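PDB 6NKO: ForH from Streptomyces kaniharaensis, which probably takes part in formycin A biosynthesis, resembling the IMP cyclohydrolase part of the purine-pathway enzyme PurH and containing an MGS-like domain. Local coordinates for residues L22-V27 and P143-G148; R31-L36 and L114-Y119; A48-T53 and V81-V86; P162-D167 and L188-K193. One frame throughout, in Å; residues are numbered along the deposited sequence.

Contact 1: L22-V27 and P143-G148; sequences LAVLAV and PAMLRG
Met145 reaches from helix 141-151 to Val24 and Ala26 of strand 22-26, and the whole contact is the far end of one long side chain, its SD and CE, set against two short ones. All the interactions are apolar. The methyl CE of Met145 touches CB of Ala26 at 3.7 Å and lies 4.1 Å from CG1 of Val24. The sulfur SD of Met145 adds a second touch, 4.0 Å from the same CG1 of Val24. One methyl of the valine is thus shared by the last two atoms of the methionine, and the two side chains cross at about a right angle. The bend at chi3 (-76°) turns CE out of line with the rest of the chain and carries it along the strand to the alanine. Val24 meets it with CG1 because that branch stands opposite the backbone N (chi1 179°).

The strand's backbone bonds go to its sheet neighbours 114-117 and 46-49, while the helix bonds internally, Arg147 N to Pro143 O at 2.7 Å. Helix 141-151 packs here on one face of the parallel sheet, and Leu25 packs on helix 33-42 across the other, the layering of an alpha/beta fold. Around Met145, Val88, Met89 and Ile92 of helix 86-93 supply further apolar surface.

With the CA atoms of Val24 and Met145 9.0 Å apart, the flexible thioether spans the gap and follows the uneven surface of a small alanine beside a branched valine. The association rests on dispersion and the burial of nonpolar groups, not on directional bonds.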
loop_
_atom_site.group_PDB
_atom_site.type_symbol
_atom_site.label_atom_id
_atom_site.label_comp_id
_atom_site.label_asym_id
_atom_site.label_seq_id
_atom_site.Cartn_x
_atom_site.Cartn_y
_atom_site.Cartn_z
ATOM N N LEU A 22 -8.180 -3.291 9.398
ATOM C CA LEU A 22 -6.776 -3.554 9.078
ATOM C C LEU A 22 -6.295 -2.664 7.932
ATOM O O LEU A 22 -6.934 -2.611 6.877
ATOM C CB LEU A 22 -6.580 -5.029 8.716
ATOM C CG LEU A 22 -5.223 -5.487 8.182
ATOM C CD1 LEU A 22 -4.112 -5.111 9.145
ATOM C CD2 LEU A 22 -5.211 -6.991 7.936
ATOM N N ALA A 23 -5.151 -2.003 8.133
ATOM C CA ALA A 23 -4.479 -1.190 7.124
ATOM C C ALA A 23 -3.078 -1.728 6.865
ATOM O O ALA A 23 -2.427 -2.238 7.780
ATOM C CB ALA A 23 -4.379 0.273 7.555
ATOM N N VAL A 24 -2.610 -1.597 5.621
ATOM C CA VAL A 24 -1.260 -1.996 5.227
ATOM C C VAL A 24 -0.521 -0.751 4.752
ATOM O O VAL A 24 -0.939 -0.108 3.781
ATOM C CB VAL A 24 -1.273 -3.076 4.134
ATOM C CG1 VAL A 24 0.152 -3.448 3.725
ATOM C CG2 VAL A 24 -2.030 -4.307 4.608
ATOM N N LEU A 25 0.580 -0.422 5.424
ATOM C CA LEU A 25 1.365 0.776 5.135
ATOM C C LEU A 25 2.679 0.348 4.489
ATOM O O LEU A 25 3.571 -0.167 5.170
ATOM C CB LEU A 25 1.616 1.582 6.409
ATOM C CG LEU A 25 0.625 2.685 6.797
ATOM C CD1 LEU A 25 -0.819 2.286 6.532
ATOM C CD2 LEU A 25 0.812 3.069 8.257
ATOM N N ALA A 26 2.797 0.564 3.175
ATOM C CA ALA A 26 3.987 0.181 2.409
ATOM C C ALA A 26 4.489 1.403 1.638
ATOM O O ALA A 26 4.429 1.444 0.408
ATOM C CB ALA A 26 3.684 -0.983 1.468
ATOM N N VAL A 27 5.000 2.395 2.363
ATOM C CA VAL A 27 5.387 3.672 1.777
ATOM C C VAL A 27 6.901 3.815 1.822
ATOM O O VAL A 27 7.553 3.394 2.785
ATOM C CB VAL A 27 4.701 4.858 2.487
ATOM C CG1 VAL A 27 3.191 4.776 2.315
ATOM C CG2 VAL A 27 5.076 4.902 3.960
ATOM N N PRO A 143 2.910 -1.665 -5.829
ATOM C CA PRO A 143 1.873 -1.323 -6.817
ATOM C C PRO A 143 0.866 -2.434 -7.049
ATOM O O PRO A 143 -0.275 -2.144 -7.426
ATOM C CB PRO A 143 2.674 -1.012 -8.092
ATOM C CG PRO A 143 4.103 -1.320 -7.782
ATOM C CD PRO A 143 4.259 -1.321 -6.302
ATOM N N ALA A 144 1.243 -3.698 -6.841
ATOM C CA ALA A 144 0.251 -4.767 -6.917
ATOM C C ALA A 144 -0.828 -4.583 -5.856
ATOM O O ALA A 144 -2.017 -4.782 -6.129
ATOM C CB ALA A 144 0.925 -6.133 -6.776
ATOM N N MET A 145 -0.432 -4.189 -4.641
ATOM C CA MET A 145 -1.415 -3.912 -3.598
ATOM C C MET A 145 -2.217 -2.654 -3.912
ATOM O O MET A 145 -3.429 -2.612 -3.679
ATOM C CB MET A 145 -0.725 -3.770 -2.240
ATOM C CG MET A 145 -0.029 -5.025 -1.733
ATOM S SD MET A 145 0.378 -4.902 0.026
ATOM C CE MET A 145 1.789 -3.798 -0.035
ATOM N N LEU A 146 -1.557 -1.618 -4.440
ATOM C CA LEU A 146 -2.237 -0.345 -4.667
ATOM C C LEU A 146 -3.177 -0.419 -5.866
ATOM O O LEU A 146 -4.310 0.073 -5.803
ATOM C CB LEU A 146 -1.212 0.771 -4.856
ATOM C CG LEU A 146 -1.794 2.133 -5.235
ATOM C CD1 LEU A 146 -2.531 2.737 -4.051
ATOM C CD2 LEU A 146 -0.705 3.073 -5.728
ATOM N N ARG A 147 -2.721 -1.018 -6.970
ATOM C CA ARG A 147 -3.601 -1.207 -8.118
ATOM C C ARG A 147 -4.747 -2.150 -7.783
ATOM O O ARG A 147 -5.863 -1.974 -8.286
ATOM C CB ARG A 147 -2.810 -1.740 -9.315
ATOM C CG ARG A 147 -1.760 -0.777 -9.851
ATOM C CD ARG A 147 -0.876 -1.447 -10.896
ATOM N NE ARG A 147 -1.591 -1.664 -12.150
ATOM C CZ ARG A 147 -2.039 -2.846 -12.561
ATOM N NH1 ARG A 147 -1.841 -3.929 -11.821
ATOM N NH2 ARG A 147 -2.685 -2.947 -13.715
ATOM N N GLY A 148 -4.495 -3.152 -6.939
ATOM C CA GLY A 148 -5.572 -4.029 -6.511
ATOM C C GLY A 148 -6.568 -3.318 -5.615
ATOM O O GLY A 148 -7.779 -3.535 -5.723
#

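Contact 2: R31-L36 and L114-Y119; sequences RNIEPL and LVCNNY
On the face of the parallel sheet covered by helix 33-42, Leu36 and Ile33 of that helix close down on Cys116 of strand 114-117. The nearest touch is between CD2 of Leu36 and SG of Cys116, at 4.0 Å. CD1 of Ile33 comes to the same sulfur, SG of Cys116, at 4.3 Å, so the thiol receives one methyl from each of two residues about a turn apart on the helix. The first side-chain bond of Leu36 is aimed at the strand, and its CG lies opposite the backbone N (chi1 178°), which extends the branch toward the sulfur. Ile33 leaves its backbone at a slant and gets there by its end, through CG1 to CD1.

Helix 33-42 is the crossover between strands 22-26 and 46-49, the beta-alpha-beta unit that begins this Rossmann-like, MGS-type fold. Strand 114-117 lies on the other side of strand 22-26, so the helix reaches over the middle strand to its neighbour. The nearest CA pair, CA of Ile33 and CA of Cys116, is 9.1 Å apart, a spacing that these side chains span.

Cysteine suits the strand position because it is slim yet polarizable, and the branched ends of leucine and isoleucine pack against it at ordinary van der Waals distance. Tyr165 of helix 165-174 touches both Cys116 and Ile33, and Leu159 of the edge strand 157-159 adds its side chain to the cover over the thiol. Asn117, beside it, instead bonds through ND2 to Ala26 O and to Asp139 OD2.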
loop_
_atom_site.group_PDB
_atom_site.type_symbol
_atom_site.label_atom_id
_atom_site.label_comp_id
_atom_site.label_asym_id
_atom_site.label_seq_id
_atom_site.Cartn_x
_atom_site.Cartn_y
_atom_site.Cartn_z
ATOM N N ARG A 31 6.494 10.905 4.495
ATOM C CA ARG A 31 5.837 12.134 4.921
ATOM C C ARG A 31 4.387 11.857 5.302
ATOM O O ARG A 31 3.646 11.220 4.547
ATOM C CB ARG A 31 5.910 13.186 3.813
ATOM C CG ARG A 31 4.949 14.353 3.999
ATOM C CD ARG A 31 5.413 15.582 3.229
ATOM N NE ARG A 31 4.960 15.556 1.840
ATOM C CZ ARG A 31 3.734 15.881 1.444
ATOM N NH1 ARG A 31 2.825 16.268 2.330
ATOM N NH2 ARG A 31 3.413 15.820 0.159
ATOM N N ASN A 32 3.998 12.328 6.489
ATOM C CA ASN A 32 2.656 12.213 7.059
ATOM C C ASN A 32 2.274 10.785 7.430
ATOM O O ASN A 32 1.103 10.532 7.744
ATOM C CB ASN A 32 1.581 12.781 6.123
ATOM C CG ASN A 32 1.767 14.255 5.848
ATOM O OD1 ASN A 32 2.512 14.939 6.547
ATOM N ND2 ASN A 32 1.085 14.755 4.823
ATOM N N ILE A 33 3.219 9.840 7.412
ATOM C CA ILE A 33 2.853 8.450 7.674
ATOM C C ILE A 33 2.566 8.223 9.154
ATOM O O ILE A 33 1.785 7.330 9.509
ATOM C CB ILE A 33 3.944 7.492 7.155
ATOM C CG1 ILE A 33 3.346 6.113 6.871
ATOM C CG2 ILE A 33 5.091 7.369 8.153
ATOM C CD1 ILE A 33 2.084 6.147 6.032
ATOM N N GLU A 34 3.170 9.018 10.040
ATOM C CA GLU A 34 2.972 8.819 11.472
ATOM C C GLU A 34 1.612 9.331 11.944
ATOM O O GLU A 34 0.945 8.635 12.720
ATOM C CB GLU A 34 4.096 9.476 12.277
ATOM C CG GLU A 34 4.045 9.144 13.762
ATOM C CD GLU A 34 5.199 9.738 14.545
ATOM O OE1 GLU A 34 6.113 10.312 13.917
ATOM O OE2 GLU A 34 5.192 9.627 15.791
ATOM N N PRO A 35 1.155 10.522 11.532
ATOM C CA PRO A 35 -0.202 10.932 11.934
ATOM C C PRO A 35 -1.284 10.017 11.395
ATOM O O PRO A 35 -2.369 9.941 11.984
ATOM C CB PRO A 35 -0.330 12.353 11.366
ATOM C CG PRO A 35 1.060 12.818 11.178
ATOM C CD PRO A 35 1.841 11.602 10.797
ATOM N N LEU A 36 -1.026 9.322 10.285
ATOM C CA LEU A 36 -2.003 8.378 9.756
ATOM C C LEU A 36 -1.984 7.073 10.543
ATOM O O LEU A 36 -3.030 6.600 10.999
ATOM C CB LEU A 36 -1.736 8.122 8.271
ATOM C CG LEU A 36 -2.651 7.111 7.575
ATOM C CD1 LEU A 36 -4.078 7.635 7.501
ATOM C CD2 LEU A 36 -2.129 6.772 6.186
ATOM N N LEU A 114 -7.464 -0.755 3.945
ATOM C CA LEU A 114 -6.717 0.412 3.495
ATOM C C LEU A 114 -5.327 -0.015 3.054
ATOM O O LEU A 114 -4.651 -0.769 3.760
ATOM C CB LEU A 114 -6.619 1.465 4.605
ATOM C CG LEU A 114 -6.039 2.828 4.221
ATOM C CD1 LEU A 114 -6.846 3.952 4.859
ATOM C CD2 LEU A 114 -4.567 2.927 4.613
ATOM N N VAL A 115 -4.907 0.478 1.892
ATOM C CA VAL A 115 -3.575 0.233 1.356
ATOM C C VAL A 115 -2.902 1.579 1.135
ATOM O O VAL A 115 -3.488 2.479 0.523
ATOM C CB VAL A 115 -3.624 -0.576 0.047
ATOM C CG1 VAL A 115 -2.248 -0.612 -0.611
ATOM C CG2 VAL A 115 -4.130 -1.982 0.316
ATOM N N CYS A 116 -1.677 1.713 1.636
ATOM C CA CYS A 116 -0.865 2.913 1.474
ATOM C C CYS A 116 0.456 2.512 0.833
ATOM O O CYS A 116 1.205 1.714 1.407
ATOM C CB CYS A 116 -0.628 3.588 2.824
ATOM S SG CYS A 116 -0.520 5.374 2.747
ATOM N N ASN A 117 0.744 3.057 -0.349
ATOM C CA ASN A 117 1.918 2.641 -1.110
ATOM C C ASN A 117 2.576 3.839 -1.784
ATOM O O ASN A 117 1.922 4.569 -2.536
ATOM C CB ASN A 117 1.542 1.579 -2.151
ATOM C CG ASN A 117 2.742 1.069 -2.927
ATOM O OD1 ASN A 117 2.726 1.028 -4.156
ATOM N ND2 ASN A 117 3.789 0.681 -2.212
ATOM N N ASN A 118 3.874 4.018 -1.520
ATOM C CA ASN A 118 4.676 5.125 -2.032
ATOM C C ASN A 118 5.919 4.573 -2.715
ATOM O O ASN A 118 6.341 3.444 -2.456
ATOM C CB ASN A 118 5.115 6.079 -0.908
ATOM C CG ASN A 118 4.063 7.098 -0.568
ATOM O OD1 ASN A 118 4.071 7.675 0.517
ATOM N ND2 ASN A 118 3.148 7.331 -1.498
ATOM N N TYR A 119 6.533 5.397 -3.563
ATOM C CA TYR A 119 7.736 5.006 -4.286
ATOM C C TYR A 119 8.910 5.921 -3.960
ATOM O O TYR A 119 8.740 7.112 -3.684
ATOM C CB TYR A 119 7.496 5.009 -5.791
ATOM C CG TYR A 119 6.185 4.379 -6.157
ATOM C CD1 TYR A 119 5.856 3.114 -5.691
ATOM C CD2 TYR A 119 5.270 5.047 -6.951
ATOM C CE1 TYR A 119 4.656 2.533 -6.010
ATOM C CE2 TYR A 119 4.065 4.473 -7.279
ATOM C CZ TYR A 119 3.763 3.213 -6.807
ATOM O OH TYR A 119 2.561 2.627 -7.131
#

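Contact 3: A48-T53 and V81-V86; sequences AATEGT and VKTLTV
NZ of Lys82 is gripped by two acceptors: OE1 of Glu51, in a salt bridge of 3.1 Å, and the backbone O of Gly79. The lysine meets that carboxylate from above its plane, 39° out of it, and the two chains cross at about a right angle. Bends at chi3 (62°) and chi4 curl the lysine end round to the acceptors, while a bend at chi2 (-82°) swings the glutamate to meet it. Beside this polar pair, methyl groups pack loosely: CG2 of Thr50 is 4.3 Å from CG2 of Thr83 and 4.4 Å from CD of Lys82. Threonine suits this spot because its methyl can face the loop while its OG1 turns elsewhere, in Thr50 to a weak bond with Leu25 O.

Lys82 and Thr83 are the central residues of a type I turn, closed by Leu84 N to Val81 O at 2.8 Å. The Val-Lys-Thr-Leu run resembles that of IMP cyclohydrolases, where this loop probably borders the nucleotide pocket. The contact sits where strand 46-49 passes into helix 51-59, and joins that junction to the loop leading into helix 86-93.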
loop_
_atom_site.group_PDB
_atom_site.type_symbol
_atom_site.label_atom_id
_atom_site.label_comp_id
_atom_site.label_asym_id
_atom_site.label_seq_id
_atom_site.Cartn_x
_atom_site.Cartn_y
_atom_site.Cartn_z
ATOM N N ALA A 48 -0.473 -2.563 9.858
ATOM C CA ALA A 48 0.656 -3.401 9.485
ATOM C C ALA A 48 1.480 -2.688 8.423
ATOM O O ALA A 48 0.929 -2.015 7.546
ATOM C CB ALA A 48 0.185 -4.763 8.973
ATOM N N ALA A 49 2.800 -2.837 8.502
ATOM C CA ALA A 49 3.708 -2.051 7.682
ATOM C C ALA A 49 4.811 -2.924 7.101
ATOM O O ALA A 49 5.172 -3.961 7.663
ATOM C CB ALA A 49 4.336 -0.910 8.491
ATOM N N THR A 50 5.342 -2.484 5.962
ATOM C CA THR A 50 6.524 -3.103 5.384
ATOM C C THR A 50 7.767 -2.667 6.155
ATOM O O THR A 50 7.690 -1.974 7.173
ATOM C CB THR A 50 6.651 -2.754 3.904
ATOM O OG1 THR A 50 6.476 -1.344 3.723
ATOM C CG2 THR A 50 5.620 -3.509 3.082
ATOM N N GLU A 51 8.935 -3.047 5.630
ATOM C CA GLU A 51 10.163 -3.004 6.419
ATOM C C GLU A 51 10.511 -1.583 6.859
ATOM O O GLU A 51 10.782 -1.340 8.040
ATOM C CB GLU A 51 11.307 -3.650 5.623
ATOM C CG GLU A 51 11.787 -2.879 4.395
ATOM C CD GLU A 51 10.918 -3.104 3.165
ATOM O OE1 GLU A 51 10.075 -4.027 3.173
ATOM O OE2 GLU A 51 11.071 -2.342 2.189
ATOM N N GLY A 52 10.481 -0.624 5.931
ATOM C CA GLY A 52 10.913 0.724 6.269
ATOM C C GLY A 52 9.966 1.418 7.229
ATOM O O GLY A 52 10.383 1.951 8.260
ATOM N N THR A 53 8.673 1.420 6.899
ATOM C CA THR A 53 7.683 2.077 7.745
ATOM C C THR A 53 7.622 1.455 9.133
ATOM O O THR A 53 7.363 2.158 10.116
ATOM C CB THR A 53 6.305 2.011 7.081
ATOM O OG1 THR A 53 6.444 2.202 5.668
ATOM C CG2 THR A 53 5.396 3.083 7.639
ATOM N N VAL A 81 8.978 -11.160 -1.705
ATOM C CA VAL A 81 7.640 -11.686 -1.931
ATOM C C VAL A 81 6.756 -11.497 -0.694
ATOM O O VAL A 81 5.689 -12.090 -0.596
ATOM C CB VAL A 81 7.699 -13.164 -2.370
ATOM C CG1 VAL A 81 8.103 -13.270 -3.825
ATOM C CG2 VAL A 81 8.719 -13.922 -1.560
ATOM N N LYS A 82 7.190 -10.647 0.242
ATOM C CA LYS A 82 6.576 -10.588 1.565
ATOM C C LYS A 82 5.117 -10.138 1.534
ATOM O O LYS A 82 4.376 -10.438 2.473
ATOM C CB LYS A 82 7.391 -9.668 2.477
ATOM C CG LYS A 82 7.109 -8.189 2.304
ATOM C CD LYS A 82 7.574 -7.414 3.522
ATOM C CE LYS A 82 9.074 -7.550 3.719
ATOM N NZ LYS A 82 9.829 -7.024 2.548
ATOM N N THR A 83 4.682 -9.427 0.497
ATOM C CA THR A 83 3.272 -9.100 0.345
ATOM C C THR A 83 2.612 -9.889 -0.774
ATOM O O THR A 83 1.423 -9.690 -1.044
ATOM C CB THR A 83 3.087 -7.596 0.101
ATOM O OG1 THR A 83 3.923 -7.177 -0.984
ATOM C CG2 THR A 83 3.443 -6.807 1.356
ATOM N N LEU A 84 3.351 -10.784 -1.425
ATOM C CA LEU A 84 2.818 -11.587 -2.519
ATOM C C LEU A 84 2.417 -12.964 -1.989
ATOM O O LEU A 84 3.042 -13.990 -2.258
ATOM C CB LEU A 84 3.839 -11.678 -3.649
ATOM C CG LEU A 84 4.129 -10.333 -4.324
ATOM C CD1 LEU A 84 5.495 -10.321 -5.003
ATOM C CD2 LEU A 84 3.030 -9.979 -5.316
ATOM N N THR A 85 1.351 -12.956 -1.192
ATOM C CA THR A 85 0.761 -14.158 -0.627
ATOM C C THR A 85 -0.746 -14.103 -0.820
ATOM O O THR A 85 -1.319 -13.052 -1.124
ATOM C CB THR A 85 1.079 -14.317 0.870
ATOM O OG1 THR A 85 0.383 -13.311 1.617
ATOM C CG2 THR A 85 2.579 -14.207 1.134
ATOM N N VAL A 86 -1.391 -15.254 -0.631
ATOM C CA VAL A 86 -2.844 -15.320 -0.744
ATOM C C VAL A 86 -3.501 -14.445 0.316
ATOM O O VAL A 86 -4.511 -13.781 0.055
ATOM C CB VAL A 86 -3.319 -16.781 -0.649
ATOM C CG1 VAL A 86 -4.834 -16.849 -0.592
ATOM C CG2 VAL A 86 -2.782 -17.588 -1.820
#

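Contact 4: P162-D167 and L188-K193; sequences PDDYDD and LALAEK
Lys193 runs fully extended, its CG opposite the backbone N (chi1 -177°), and so carries its amino group across from helix 184-212 to Asp164. The aspartate reaches out to meet it, with CG set beside its own backbone N (chi1 -62°) and the carboxylate turned to the helix. They join in a salt bridge: NZ of Lys193 lies 2.8 Å from OD2 of Asp164, on the syn side of that oxygen and 20° out of the carboxylate plane. OD1 of Asp164 is farther from the same NZ of Lys193, at 3.4 Å, so the grip is mainly on one oxygen. The lysine's methylenes come close too, with CD of Lys193 3.5 Å from OD2 of Asp164.

Leu190, one turn before the lysine, flanks the pair. Its CD2 rests against the carboxylate, 3.6 Å from OD2 of Asp164, and lies 4.0 Å from CB of Asp164; the leucine and aspartate lie alongside, running opposite ways. A leucine here covers the buried aspartate with nonpolar surface, which would probably strengthen the charge attraction by keeping water back. Lysine suits the outer position, since its long chain bridges the gap while its charge stays near the surface. NZ of Lys193 has a second partner, Asp161 OD2, so two carboxylates share it.

Leu190 also packs on Pro158 and Leu159, placing helix 184-212 against the edge strand 157-159. Asp164 itself touches Leu159, and Tyr165 of helix 165-174 packs on Ile33 and Leu36 of helix 33-42.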
loop_
_atom_site.group_PDB
_atom_site.type_symbol
_atom_site.label_atom_id
_atom_site.label_comp_id
_atom_site.label_asym_id
_atom_site.label_seq_id
_atom_site.Cartn_x
_atom_site.Cartn_y
_atom_site.Cartn_z
ATOM N N PRO A 162 0.723 11.540 0.043
ATOM C CA PRO A 162 0.623 11.920 1.464
ATOM C C PRO A 162 -0.255 13.138 1.727
ATOM O O PRO A 162 -0.554 13.415 2.896
ATOM C CB PRO A 162 2.081 12.193 1.859
ATOM C CG PRO A 162 2.894 11.408 0.872
ATOM C CD PRO A 162 2.120 11.446 -0.414
ATOM N N ASP A 163 -0.674 13.871 0.695
ATOM C CA ASP A 163 -1.593 14.985 0.884
ATOM C C ASP A 163 -3.043 14.538 1.020
ATOM O O ASP A 163 -3.903 15.365 1.341
ATOM C CB ASP A 163 -1.467 15.976 -0.277
ATOM C CG ASP A 163 -0.157 16.741 -0.249
ATOM O OD1 ASP A 163 0.369 16.982 0.860
ATOM O OD2 ASP A 163 0.348 17.097 -1.333
ATOM N N ASP A 164 -3.332 13.259 0.784
ATOM C CA ASP A 164 -4.672 12.714 0.949
ATOM C C ASP A 164 -4.877 12.049 2.303
ATOM O O ASP A 164 -5.997 11.628 2.606
ATOM C CB ASP A 164 -4.972 11.701 -0.164
ATOM C CG ASP A 164 -4.937 12.322 -1.548
ATOM O OD1 ASP A 164 -5.385 13.477 -1.697
ATOM O OD2 ASP A 164 -4.463 11.651 -2.489
ATOM N N TYR A 165 -3.827 11.949 3.124
ATOM C CA TYR A 165 -3.918 11.190 4.368
ATOM C C TYR A 165 -4.918 11.820 5.328
ATOM O O TYR A 165 -5.745 11.123 5.929
ATOM C CB TYR A 165 -2.544 11.094 5.039
ATOM C CG TYR A 165 -1.514 10.242 4.328
ATOM C CD1 TYR A 165 -1.776 9.669 3.088
ATOM C CD2 TYR A 165 -0.268 10.017 4.903
ATOM C CE1 TYR A 165 -0.827 8.896 2.444
ATOM C CE2 TYR A 165 0.685 9.246 4.267
ATOM C CZ TYR A 165 0.401 8.690 3.038
ATOM O OH TYR A 165 1.352 7.924 2.403
ATOM N N ASP A 166 -4.855 13.144 5.486
ATOM C CA ASP A 166 -5.628 13.811 6.529
ATOM C C ASP A 166 -7.127 13.701 6.273
ATOM O O ASP A 166 -7.894 13.357 7.180
ATOM C CB ASP A 166 -5.208 15.277 6.639
ATOM C CG ASP A 166 -5.558 15.881 7.987
ATOM O OD1 ASP A 166 -5.460 15.166 9.007
ATOM O OD2 ASP A 166 -5.937 17.070 8.026
ATOM N N ASP A 167 -7.565 13.991 5.046
ATOM C CA ASP A 167 -8.993 13.940 4.745
ATOM C C ASP A 167 -9.560 12.545 4.986
ATOM O O ASP A 167 -10.686 12.401 5.479
ATOM C CB ASP A 167 -9.247 14.375 3.303
ATOM C CG ASP A 167 -10.653 14.041 2.833
ATOM O OD1 ASP A 167 -10.799 13.516 1.709
ATOM O OD2 ASP A 167 -11.612 14.301 3.592
ATOM N N LEU A 188 -13.519 6.375 -5.491
ATOM C CA LEU A 188 -13.234 6.321 -6.922
ATOM C C LEU A 188 -12.231 7.396 -7.326
ATOM O O LEU A 188 -11.367 7.156 -8.178
ATOM C CB LEU A 188 -14.531 6.460 -7.722
ATOM C CG LEU A 188 -14.421 6.908 -9.182
ATOM C CD1 LEU A 188 -13.765 5.835 -10.041
ATOM C CD2 LEU A 188 -15.795 7.264 -9.727
ATOM N N ALA A 189 -12.325 8.584 -6.723
ATOM C CA ALA A 189 -11.350 9.633 -7.008
ATOM C C ALA A 189 -9.949 9.212 -6.583
ATOM O O ALA A 189 -8.971 9.478 -7.290
ATOM C CB ALA A 189 -11.757 10.934 -6.315
ATOM N N LEU A 190 -9.833 8.556 -5.425
ATOM C CA LEU A 190 -8.537 8.041 -4.999
ATOM C C LEU A 190 -8.084 6.882 -5.877
ATOM O O LEU A 190 -6.883 6.725 -6.125
ATOM C CB LEU A 190 -8.599 7.602 -3.535
ATOM C CG LEU A 190 -8.643 8.705 -2.475
ATOM C CD1 LEU A 190 -8.970 8.118 -1.109
ATOM C CD2 LEU A 190 -7.329 9.474 -2.434
ATOM N N ALA A 191 -9.028 6.070 -6.356
ATOM C CA ALA A 191 -8.672 4.935 -7.199
ATOM C C ALA A 191 -8.127 5.403 -8.542
ATOM O O ALA A 191 -7.105 4.896 -9.019
ATOM C CB ALA A 191 -9.883 4.022 -7.389
ATOM N N GLU A 192 -8.797 6.376 -9.163
ATOM C CA GLU A 192 -8.295 6.942 -10.410
ATOM C C GLU A 192 -6.932 7.590 -10.209
ATOM O O GLU A 192 -6.046 7.476 -11.065
ATOM C CB GLU A 192 -9.290 7.963 -10.959
ATOM C CG GLU A 192 -8.788 8.699 -12.186
ATOM C CD GLU A 192 -9.106 10.176 -12.152
ATOM O OE1 GLU A 192 -9.972 10.614 -12.939
ATOM O OE2 GLU A 192 -8.488 10.900 -11.343
ATOM N N LYS A 193 -6.748 8.276 -9.082
ATOM C CA LYS A 193 -5.459 8.891 -8.789
ATOM C C LYS A 193 -4.378 7.833 -8.595
ATOM O O LYS A 193 -3.229 8.030 -9.010
ATOM C CB LYS A 193 -5.583 9.778 -7.550
ATOM C CG LYS A 193 -4.327 10.537 -7.188
ATOM C CD LYS A 193 -4.559 11.407 -5.964
ATOM C CE LYS A 193 -3.404 12.366 -5.746
ATOM N NZ LYS A 193 -3.671 13.294 -4.614
#

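Contacts 1, 2 and 3 all reach the same parallel sheet. Contact 1 lies about 2 Å from the centre of the chain, and the centres of contacts 2 and 3 are about 10 and 9 Å from its own. Contacts 1 and 2 lie on opposite faces of the sheet, on the neighbouring strands 22-26 and 114-117. Contacts 2 and 4, centres about 11 Å apart, are joined by a salt bridge from Arg31 NH1 to Asp163 OD1 of 3.0 Å. Contacts 3 and 4 lie on opposite sides of the chain's centre, about 21 Å apart centre to centre. The structure is an apo form, so any nucleotide site, probably near the loop of contact 3 as in IMP cyclohydrolases, is not marked by a ligand.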